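Local structure of RabGDI protein (3P1W) at residues Ser123-Gln129 against Phe139-Val143; Asn344-Ile350 against Ile363-Gln369. The protein probably acts as a Rab GDP-dissociation inhibitor, binding GDP-loaded Rab GTPases and controlling their cycling between membranes and cytosol. One frame throughout, in Å; residues are numbered along the deposited sequence.

In the fold
Interactions 1 and 2 are two beta hairpins of one mixed sheet, in series along the chain, with centres about 13 Å apart. The strand parts of their first segments, 123-129 and 346-350, run parallel as neighbours: Tyr124 N lies 2.8 Å from Gln347 O and Tyr124 O 3.0 Å from Ile349 N, both probably hydrogen bonds. On the side away from this join, strand 138-142 pairs with 117-129 and strand 361-367 with 346-350. Side chains continue the join, with Tyr126 CG 3.8 Å from Ile350 CG2 and Val125 CG2 3.5 Å from Ile349 O. Interaction 1 lies farther out, its centre about 20 Å from the chain's, against about 13 Å for interaction 2.

Interaction 1. Residues Ser123-Gln129 against Phe139-Val143; sequences SYVYQHQ and FIHKV
Ser123 O accepts the backbone N-H of Val143 at 2.9 Å, closing one end of an antiparallel pairing whose strand segments run at 142°. The Tyr124 ring lies alongside the Lys142 side chain, Tyr124 CE1 to Lys142 CG 3.8 Å, while its hydroxyl bonds to Asn341. Val125 and His141 exchange two backbone hydrogen bonds, and Val125 CB meets Val143 CG2 with the two side chains nearly perpendicular. Tyr126, paired with Ile140, carries Phe139 O over one face of its ring, 3.6 Å above the plane and offset toward the rim; its hydroxyl reaches Phe139 CD1. His141 NE2 donates to Gln127 O (2.8 Å), on a lone pair and almost in the imidazole plane. With chi1 at -44°, His141 CG stands beside its own backbone N and the ring edge turns back to the opposite strand. The His128 and Phe139 rings are near parallel, planes at 22°, but barely overlap, centroids 4.9 Å apart; Glu137 holds His128 NE2. The Gln129 amide packs obliquely on the imidazole and gives its NE2 to Gln127 OE1 and Pro154 O. Alternating hydrogen-bonded and non-hydrogen-bonded pairs mark the pairing as antiparallel, and strands 117-129 and 138-142, consecutive in the chain, form a beta hairpin.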
loop_
_atom_site.group_PDB
_atom_site.type_symbol
_atom_site.label_atom_id
_atom_site.label_comp_id
_atom_site.label_asym_id
_atom_site.label_seq_id
_atom_site.Cartn_x
_atom_site.Cartn_y
_atom_site.Cartn_z
ATOM N N SER A 123 0.571 0.991 15.325
ATOM C CA SER A 123 0.842 2.060 14.372
ATOM C C SER A 123 1.708 3.079 15.081
ATOM O O SER A 123 1.332 3.544 16.174
ATOM C CB SER A 123 -0.464 2.737 13.980
ATOM O OG SER A 123 -1.483 1.795 13.686
ATOM N N TYR A 124 2.848 3.414 14.477
ATOM C CA TYR A 124 3.859 4.289 15.058
ATOM C C TYR A 124 4.184 5.398 14.078
ATOM O O TYR A 124 4.067 5.227 12.831
ATOM C CB TYR A 124 5.145 3.520 15.421
ATOM C CG TYR A 124 4.901 2.540 16.541
ATOM C CD1 TYR A 124 5.221 2.870 17.848
ATOM C CD2 TYR A 124 4.267 1.314 16.295
ATOM C CE1 TYR A 124 4.948 1.999 18.893
ATOM C CE2 TYR A 124 3.969 0.426 17.352
ATOM C CZ TYR A 124 4.298 0.785 18.641
ATOM O OH TYR A 124 4.036 -0.073 19.701
ATOM N N VAL A 125 4.666 6.509 14.635
ATOM C CA VAL A 125 5.142 7.621 13.845
ATOM C C VAL A 125 6.486 8.105 14.414
ATOM O O VAL A 125 6.715 8.057 15.630
ATOM C CB VAL A 125 4.105 8.745 13.792
ATOM C CG1 VAL A 125 3.808 9.330 15.218
ATOM C CG2 VAL A 125 4.521 9.847 12.785
ATOM N N TYR A 126 7.366 8.565 13.526
ATOM C CA TYR A 126 8.697 9.063 13.937
ATOM C C TYR A 126 8.633 10.549 14.273
ATOM O O TYR A 126 8.142 11.361 13.482
ATOM C CB TYR A 126 9.633 8.831 12.766
ATOM C CG TYR A 126 11.105 9.022 12.983
ATOM C CD1 TYR A 126 11.960 7.940 12.919
ATOM C CD2 TYR A 126 11.655 10.292 13.111
ATOM C CE1 TYR A 126 13.319 8.104 13.029
ATOM C CE2 TYR A 126 13.015 10.463 13.214
ATOM C CZ TYR A 126 13.833 9.346 13.173
ATOM O OH TYR A 126 15.181 9.486 13.288
ATOM N N GLN A 127 9.119 10.893 15.467
ATOM C CA GLN A 127 9.301 12.257 15.899
ATOM C C GLN A 127 10.499 12.213 16.879
ATOM O O GLN A 127 10.400 11.685 17.988
ATOM C CB GLN A 127 8.040 12.815 16.597
ATOM C CG GLN A 127 8.172 14.304 16.933
ATOM C CD GLN A 127 7.339 14.763 18.119
ATOM O OE1 GLN A 127 7.872 15.023 19.210
ATOM N NE2 GLN A 127 6.030 14.886 17.913
ATOM N N HIS A 128 11.640 12.698 16.419
ATOM C CA HIS A 128 12.847 12.657 17.222
ATOM C C HIS A 128 12.718 13.612 18.420
ATOM O O HIS A 128 12.339 14.779 18.272
ATOM C CB HIS A 128 14.040 13.043 16.395
ATOM C CG HIS A 128 15.347 12.895 17.115
ATOM N ND1 HIS A 128 16.300 13.885 17.131
ATOM C CD2 HIS A 128 15.852 11.874 17.851
ATOM C CE1 HIS A 128 17.350 13.473 17.823
ATOM N NE2 HIS A 128 17.109 12.249 18.257
ATOM N N GLN A 129 13.014 13.081 19.592
ATOM C CA GLN A 129 13.064 13.881 20.806
ATOM C C GLN A 129 14.457 13.714 21.377
ATOM O O GLN A 129 14.908 12.594 21.643
ATOM C CB GLN A 129 11.996 13.398 21.771
ATOM C CG GLN A 129 10.576 13.580 21.190
ATOM C CD GLN A 129 9.492 12.971 22.048
ATOM O OE1 GLN A 129 9.769 12.270 23.028
ATOM N NE2 GLN A 129 8.241 13.249 21.695
ATOM N N PHE A 139 12.594 8.158 19.278
ATOM C CA PHE A 139 12.445 8.236 17.827
ATOM C C PHE A 139 11.043 7.941 17.354
ATOM O O PHE A 139 10.538 8.657 16.499
ATOM C CB PHE A 139 13.413 7.298 17.130
ATOM C CG PHE A 139 14.851 7.629 17.387
ATOM C CD1 PHE A 139 15.491 8.586 16.633
ATOM C CD2 PHE A 139 15.553 6.980 18.391
ATOM C CE1 PHE A 139 16.838 8.924 16.889
ATOM C CE2 PHE A 139 16.895 7.291 18.653
ATOM C CZ PHE A 139 17.535 8.267 17.891
ATOM N N ILE A 140 10.429 6.892 17.881
ATOM C CA ILE A 140 9.108 6.495 17.399
ATOM C C ILE A 140 8.103 6.334 18.520
ATOM O O ILE A 140 8.473 6.017 19.669
ATOM C CB ILE A 140 9.179 5.230 16.542
ATOM C CG1 ILE A 140 9.689 4.045 17.367
ATOM C CG2 ILE A 140 10.045 5.506 15.289
ATOM C CD1 ILE A 140 9.794 2.720 16.619
ATOM N N HIS A 141 6.840 6.593 18.180
ATOM C CA HIS A 141 5.760 6.731 19.144
ATOM C C HIS A 141 4.453 6.162 18.578
ATOM O O HIS A 141 4.215 6.224 17.379
ATOM C CB HIS A 141 5.548 8.213 19.484
ATOM C CG HIS A 141 6.818 8.978 19.723
ATOM N ND1 HIS A 141 7.334 9.203 20.985
ATOM C CD2 HIS A 141 7.666 9.586 18.856
ATOM C CE1 HIS A 141 8.458 9.890 20.881
ATOM N NE2 HIS A 141 8.681 10.143 19.600
ATOM N N LYS A 142 3.618 5.612 19.454
ATOM C CA LYS A 142 2.290 5.176 19.081
ATOM C C LYS A 142 1.511 6.342 18.541
ATOM O O LYS A 142 1.610 7.450 19.070
ATOM C CB LYS A 142 1.521 4.644 20.272
ATOM C CG LYS A 142 1.916 3.282 20.726
ATOM C CD LYS A 142 1.095 2.944 22.002
ATOM C CE LYS A 142 1.235 1.491 22.426
ATOM N NZ LYS A 142 0.365 1.210 23.636
ATOM N N VAL A 143 0.780 6.090 17.462
ATOM C CA VAL A 143 -0.086 7.080 16.858
ATOM C C VAL A 143 -1.402 7.104 17.636
ATOM O O VAL A 143 -2.108 6.104 17.669
ATOM C CB VAL A 143 -0.390 6.751 15.404
ATOM C CG1 VAL A 143 -1.399 7.740 14.849
ATOM C CG2 VAL A 143 0.935 6.743 14.568
#

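Interaction 2. Residues Asn344-Ile350 against Ile363-Gln369; sequences NSCQIII and INLVSFQ
Gln347 and Asn364 extend side by side from a non-hydrogen-bonded antiparallel pair, their amide planes turned 57° apart. The flank of Gln347 lies against the Asn364 carbonyl, Gln347 CG to Asn364 OD1 3.5 Å; this buried OD1 has no hydrogen-bonding partner in the model, whereas Asn364 ND2 and Gln347 OE1 both bond to Ser437. On the other face, Cys346 SG meets Leu365 CB at 3.7 Å, and Ile348 and Ile363 touch through their CB atoms. Each of these two pairs is joined by two reciprocal backbone hydrogen bonds. Ser367 OG, set between its backbone N and carbonyl carbon (chi1 65°), donates to Asn344 O at 2.6 Å along a lone pair. Water 1 donates to the same oxygen and accepts from Ser367 N, so two donors grip Asn344 O. Ser345 OG donates to Gln369 OE1 at 2.6 Å, tilted 15° from the carbonyl plane; Glu121 N is a second partner of the hydroxyl, and Gln369 NE2 reaches Val119 O. The hairpin thus lies between two neighbours in the sheet: strand 346-350 runs parallel to 117-129, and strand 361-367 pairs antiparallel with 378-385, where Tyr378 touches Leu365 and Val382 touches Ile363.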
loop_
_atom_site.group_PDB
_atom_site.type_symbol
_atom_site.label_atom_id
_atom_site.label_comp_id
_atom_site.label_asym_id
_atom_site.label_seq_id
_atom_site.Cartn_x
_atom_site.Cartn_y
_atom_site.Cartn_z
ATOM N N ASN A 344 4.035 -7.847 17.271
ATOM C CA ASN A 344 4.307 -8.917 16.295
ATOM C C ASN A 344 4.037 -8.465 14.866
ATOM O O ASN A 344 4.384 -9.162 13.899
ATOM C CB ASN A 344 3.482 -10.158 16.628
ATOM C CG ASN A 344 3.966 -10.848 17.875
ATOM O OD1 ASN A 344 5.166 -11.001 18.073
ATOM N ND2 ASN A 344 3.045 -11.253 18.732
ATOM N N SER A 345 3.377 -7.323 14.750
ATOM C CA SER A 345 3.230 -6.634 13.500
ATOM C C SER A 345 3.058 -5.140 13.793
ATOM O O SER A 345 2.440 -4.738 14.800
ATOM C CB SER A 345 2.048 -7.191 12.712
ATOM O OG SER A 345 0.870 -7.189 13.501
ATOM N N CYS A 346 3.641 -4.299 12.954
ATOM C CA CYS A 346 3.452 -2.867 13.116
ATOM C C CYS A 346 3.827 -2.115 11.847
ATOM O O CYS A 346 4.429 -2.676 10.936
ATOM C CB CYS A 346 4.231 -2.301 14.345
ATOM S SG CYS A 346 5.995 -2.332 14.245
ATOM N N GLN A 347 3.376 -0.866 11.794
ATOM C CA GLN A 347 3.679 0.104 10.745
ATOM C C GLN A 347 4.334 1.326 11.408
ATOM O O GLN A 347 3.859 1.802 12.465
ATOM C CB GLN A 347 2.394 0.546 10.045
ATOM C CG GLN A 347 2.589 1.587 8.906
ATOM C CD GLN A 347 1.296 1.842 8.129
ATOM O OE1 GLN A 347 1.304 2.071 6.915
ATOM N NE2 GLN A 347 0.185 1.767 8.826
ATOM N N ILE A 348 5.423 1.807 10.819
ATOM C CA ILE A 348 6.080 3.030 11.232
ATOM C C ILE A 348 6.111 3.982 10.061
ATOM O O ILE A 348 6.605 3.636 8.992
ATOM C CB ILE A 348 7.534 2.783 11.712
ATOM C CG1 ILE A 348 7.597 1.774 12.873
ATOM C CG2 ILE A 348 8.229 4.088 12.106
ATOM C CD1 ILE A 348 9.007 1.223 13.112
ATOM N N ILE A 349 5.502 5.138 10.242
ATOM C CA ILE A 349 5.482 6.188 9.262
ATOM C C ILE A 349 6.516 7.229 9.669
ATOM O O ILE A 349 6.458 7.779 10.789
ATOM C CB ILE A 349 4.075 6.789 9.127
ATOM C CG1 ILE A 349 3.120 5.721 8.577
ATOM C CG2 ILE A 349 4.088 8.065 8.223
ATOM C CD1 ILE A 349 1.633 6.074 8.598
ATOM N N ILE A 350 7.436 7.519 8.757
ATOM C CA ILE A 350 8.470 8.543 9.013
ATOM C C ILE A 350 8.229 9.794 8.153
ATOM O O ILE A 350 8.510 9.791 6.934
ATOM C CB ILE A 350 9.879 8.012 8.774
ATOM C CG1 ILE A 350 10.116 6.687 9.520
ATOM C CG2 ILE A 350 10.927 9.140 9.178
ATOM C CD1 ILE A 350 11.478 6.018 9.223
ATOM N N ILE A 363 8.108 1.795 7.313
ATOM C CA ILE A 363 8.591 0.490 7.756
ATOM C C ILE A 363 7.397 -0.362 8.173
ATOM O O ILE A 363 6.608 0.060 9.030
ATOM C CB ILE A 363 9.564 0.569 8.936
ATOM C CG1 ILE A 363 10.649 1.611 8.695
ATOM C CG2 ILE A 363 10.099 -0.822 9.270
ATOM C CD1 ILE A 363 11.669 1.814 9.863
ATOM N N ASN A 364 7.241 -1.530 7.546
ATOM C CA ASN A 364 6.268 -2.528 8.004
ATOM C C ASN A 364 6.973 -3.682 8.674
ATOM O O ASN A 364 8.070 -4.034 8.288
ATOM C CB ASN A 364 5.426 -3.021 6.855
ATOM C CG ASN A 364 4.324 -2.055 6.524
ATOM O OD1 ASN A 364 4.038 -1.130 7.310
ATOM N ND2 ASN A 364 3.697 -2.237 5.374
ATOM N N LEU A 365 6.341 -4.251 9.694
ATOM C CA LEU A 365 6.914 -5.354 10.431
ATOM C C LEU A 365 5.841 -6.441 10.482
ATOM O O LEU A 365 4.694 -6.150 10.860
ATOM C CB LEU A 365 7.312 -4.891 11.847
ATOM C CG LEU A 365 7.900 -5.840 12.878
ATOM C CD1 LEU A 365 6.884 -6.833 13.437
ATOM C CD2 LEU A 365 9.154 -6.577 12.369
ATOM N N VAL A 366 6.234 -7.664 10.091
ATOM C CA VAL A 366 5.401 -8.841 10.182
ATOM C C VAL A 366 6.205 -10.047 10.638
ATOM O O VAL A 366 7.436 -10.038 10.630
ATOM C CB VAL A 366 4.699 -9.113 8.847
ATOM C CG1 VAL A 366 3.577 -8.072 8.604
ATOM C CG2 VAL A 366 5.722 -9.095 7.723
ATOM N N SER A 367 5.500 -11.081 11.087
ATOM C CA SER A 367 6.169 -12.183 11.763
ATOM C C SER A 367 5.329 -13.449 11.705
ATOM O O SER A 367 4.455 -13.586 10.846
ATOM C CB SER A 367 6.451 -11.773 13.225
ATOM O OG SER A 367 5.242 -11.583 13.942
ATOM N N PHE A 368 5.608 -14.381 12.620
ATOM C CA PHE A 368 4.826 -15.597 12.757
ATOM C C PHE A 368 3.337 -15.315 12.991
ATOM O O PHE A 368 2.490 -16.113 12.580
ATOM C CB PHE A 368 5.383 -16.430 13.897
ATOM C CG PHE A 368 4.617 -17.700 14.152
ATOM C CD1 PHE A 368 4.698 -18.765 13.257
ATOM C CD2 PHE A 368 3.814 -17.829 15.283
ATOM C CE1 PHE A 368 3.994 -19.944 13.494
ATOM C CE2 PHE A 368 3.102 -19.001 15.520
ATOM C CZ PHE A 368 3.193 -20.057 14.630
ATOM N N GLN A 369 3.012 -14.190 13.629
ATOM C CA GLN A 369 1.600 -13.807 13.828
ATOM C C GLN A 369 0.792 -13.889 12.533
ATOM O O GLN A 369 -0.313 -14.444 12.521
ATOM C CB GLN A 369 1.490 -12.398 14.439
ATOM C CG GLN A 369 0.050 -11.891 14.617
ATOM C CD GLN A 369 -0.103 -10.381 14.473
ATOM O OE1 GLN A 369 0.876 -9.637 14.421
ATOM N NE2 GLN A 369 -1.361 -9.926 14.387
HETATM O O HOH W 1 2.766 -10.591 11.804
HETATM O O HOH W 2 6.280 -13.356 16.477
#